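Local structure of pyruvate carboxylase n-terminal domain (Aquifex aeolicus, 1ULZ) at residues I202-H207 / T436-E441. The protein is the biotin carboxylase subunit of pyruvate carboxylase, a multidomain protein of the ATP-grasp family. The protein carries 1 engineered substitution. Residues are numbered along the deposited sequence; the frame is centred on the assembly and turned at random.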
loop_
_atom_site.group_PDB
_atom_site.type_symbol
_atom_site.label_atom_id
_atom_site.label_comp_id
_atom_site.label_asym_id
_atom_site.label_seq_id
_atom_site.Cartn_x
_atom_site.Cartn_y
_atom_site.Cartn_z
ATOM N N ILE A 202 -5.512 -37.892 1.626
ATOM C CA ILE A 202 -4.828 -36.732 2.208
ATOM C C ILE A 202 -5.892 -36.023 3.032
ATOM O O ILE A 202 -6.643 -35.194 2.519
ATOM C CB ILE A 202 -4.304 -35.767 1.123
ATOM C CG1 ILE A 202 -3.503 -36.547 0.080
ATOM C CG2 ILE A 202 -3.409 -34.712 1.760
ATOM C CD1 ILE A 202 -2.333 -37.319 0.668
ATOM N N GLU A 203 -5.946 -36.362 4.314
ATOM C CA GLU A 203 -6.951 -35.830 5.231
ATOM C C GLU A 203 -6.665 -34.452 5.833
ATOM O O GLU A 203 -5.529 -34.151 6.216
ATOM C CB GLU A 203 -7.175 -36.860 6.342
ATOM C CG GLU A 203 -8.233 -36.499 7.349
ATOM C CD GLU A 203 -8.699 -37.708 8.135
ATOM O OE1 GLU A 203 -7.854 -38.582 8.444
ATOM O OE2 GLU A 203 -9.912 -37.775 8.444
ATOM N N ASN A 204 -7.712 -33.632 5.950
ATOM C CA ASN A 204 -7.567 -32.277 6.490
ATOM C C ASN A 204 -6.455 -31.611 5.689
ATOM O O ASN A 204 -5.467 -31.140 6.253
ATOM C CB ASN A 204 -7.152 -32.323 7.965
ATOM C CG ASN A 204 -8.183 -33.012 8.853
ATOM O OD1 ASN A 204 -7.881 -33.381 9.989
ATOM N ND2 ASN A 204 -9.405 -33.177 8.343
ATOM N N PRO A 205 -6.592 -31.578 4.357
ATOM C CA PRO A 205 -5.557 -30.966 3.522
ATOM C C PRO A 205 -5.521 -29.447 3.501
ATOM O O PRO A 205 -6.520 -28.772 3.763
ATOM C CB PRO A 205 -5.863 -31.527 2.140
ATOM C CG PRO A 205 -7.372 -31.568 2.151
ATOM C CD PRO A 205 -7.671 -32.146 3.526
ATOM N N LYS A 206 -4.343 -28.924 3.191
ATOM C CA LYS A 206 -4.153 -27.494 3.048
ATOM C C LYS A 206 -4.034 -27.291 1.546
ATOM O O LYS A 206 -3.566 -28.178 0.826
ATOM C CB LYS A 206 -2.855 -27.034 3.709
ATOM C CG LYS A 206 -3.012 -26.397 5.071
ATOM C CD LYS A 206 -1.649 -25.990 5.621
ATOM C CE LYS A 206 -1.754 -25.306 6.975
ATOM N NZ LYS A 206 -2.542 -24.046 6.890
ATOM N N HIS A 207 -4.483 -26.138 1.071
ATOM C CA HIS A 207 -4.379 -25.806 -0.339
ATOM C C HIS A 207 -3.141 -24.922 -0.435
ATOM O O HIS A 207 -3.150 -23.786 0.043
ATOM C CB HIS A 207 -5.622 -25.034 -0.793
ATOM C CG HIS A 207 -5.480 -24.391 -2.137
ATOM N ND1 HIS A 207 -6.141 -24.850 -3.255
ATOM C CD2 HIS A 207 -4.752 -23.324 -2.544
ATOM C CE1 HIS A 207 -5.826 -24.095 -4.293
ATOM N NE2 HIS A 207 -4.984 -23.161 -3.889
ATOM N N THR A 436 -6.933 -25.518 8.110
ATOM C CA THR A 436 -6.930 -26.364 6.924
ATOM C C THR A 436 -8.138 -25.981 6.080
ATOM O O THR A 436 -8.881 -25.062 6.428
ATOM C CB THR A 436 -7.030 -27.869 7.287
ATOM O OG1 THR A 436 -8.310 -28.147 7.868
ATOM C CG2 THR A 436 -5.933 -28.249 8.276
ATOM N N THR A 437 -8.336 -26.684 4.973
ATOM C CA THR A 437 -9.457 -26.395 4.093
ATOM C C THR A 437 -10.804 -26.581 4.779
ATOM O O THR A 437 -11.833 -26.142 4.264
ATOM C CB THR A 437 -9.422 -27.281 2.834
ATOM O OG1 THR A 437 -9.312 -28.660 3.220
ATOM C CG2 THR A 437 -8.232 -26.894 1.951
ATOM N N LYS A 438 -10.810 -27.228 5.939
ATOM C CA LYS A 438 -12.070 -27.438 6.646
ATOM C C LYS A 438 -12.183 -26.537 7.871
ATOM O O LYS A 438 -12.944 -26.820 8.806
ATOM C CB LYS A 438 -12.202 -28.902 7.060
ATOM C CG LYS A 438 -11.164 -29.364 8.040
ATOM C CD LYS A 438 -10.836 -30.824 7.804
ATOM C CE LYS A 438 -12.087 -31.633 7.469
ATOM N NZ LYS A 438 -12.568 -31.386 6.063
ATOM N N TYR A 439 -11.428 -25.444 7.850
ATOM C CA TYR A 439 -11.424 -24.496 8.949
ATOM C C TYR A 439 -12.802 -23.959 9.320
ATOM O O TYR A 439 -13.168 -23.963 10.492
ATOM C CB TYR A 439 -10.483 -23.318 8.633
ATOM C CG TYR A 439 -10.553 -22.200 9.648
ATOM C CD1 TYR A 439 -11.514 -21.205 9.550
ATOM C CD2 TYR A 439 -9.679 -22.161 10.728
ATOM C CE1 TYR A 439 -11.606 -20.202 10.496
ATOM C CE2 TYR A 439 -9.764 -21.159 11.684
ATOM C CZ TYR A 439 -10.729 -20.186 11.560
ATOM O OH TYR A 439 -10.824 -19.185 12.501
ATOM N N LEU A 440 -13.559 -23.485 8.338
ATOM C CA LEU A 440 -14.880 -22.934 8.625
ATOM C C LEU A 440 -15.819 -23.965 9.236
ATOM O O LEU A 440 -16.513 -23.687 10.218
ATOM C CB LEU A 440 -15.500 -22.342 7.357
ATOM C CG LEU A 440 -14.891 -21.005 6.926
ATOM C CD1 LEU A 440 -15.659 -20.446 5.734
ATOM C CD2 LEU A 440 -14.937 -20.032 8.102
ATOM N N GLU A 441 -15.841 -25.156 8.654
ATOM C CA GLU A 441 -16.684 -26.226 9.159
ATOM C C GLU A 441 -16.330 -26.508 10.618
ATOM O O GLU A 441 -17.211 -26.751 11.441
ATOM C CB GLU A 441 -16.488 -27.476 8.297
ATOM C CG GLU A 441 -17.186 -28.725 8.799
ATOM C CD GLU A 441 -17.259 -29.795 7.728
ATOM O OE1 GLU A 441 -16.231 -30.021 7.057
ATOM O OE2 GLU A 441 -18.335 -30.414 7.557
#
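Thr437 hands two donors to one acceptor, the carbonyl oxygen of Pro205, and so illustrates how a threonine can dock one loop on another with its backbone and side chain together. Its CB lies 3.4 Å from Pro205 O. There the side chain forks. With chi1 at 53°, OG1 sits between the residue's own N and carbonyl carbon. From there it donates to Pro205 O at 2.8 Å, tilted 26° from the carbonyl plane. The same hydroxyl lies 3.7 Å from Pro205 CG. The methyl CG2 also lies against Pro205 O, at 3.1 Å, and extends on to His207 N, 3.9 Å away. Meanwhile Thr437 N reaches Pro205 O at 3.0 Å, nearly in line with the C=O bond.

Thr436 adds a second touch beside it. Its methyl CG2 rests 3.6 Å from Asn204 O, while its OG1 accepts from Lys438 N in an ST turn, within a type I turn running from Thr436 to Tyr439.

The contact joins the loop entering strand 206-214 of the antiparallel sheet to the loop after helix 428-432, near the surface. Alongside, Lys206 NZ hydrogen-bonds Phe435 O and forms a salt bridge with Asp227 of neighbouring strand 220-232, and Tyr439 packs on helix 418-426.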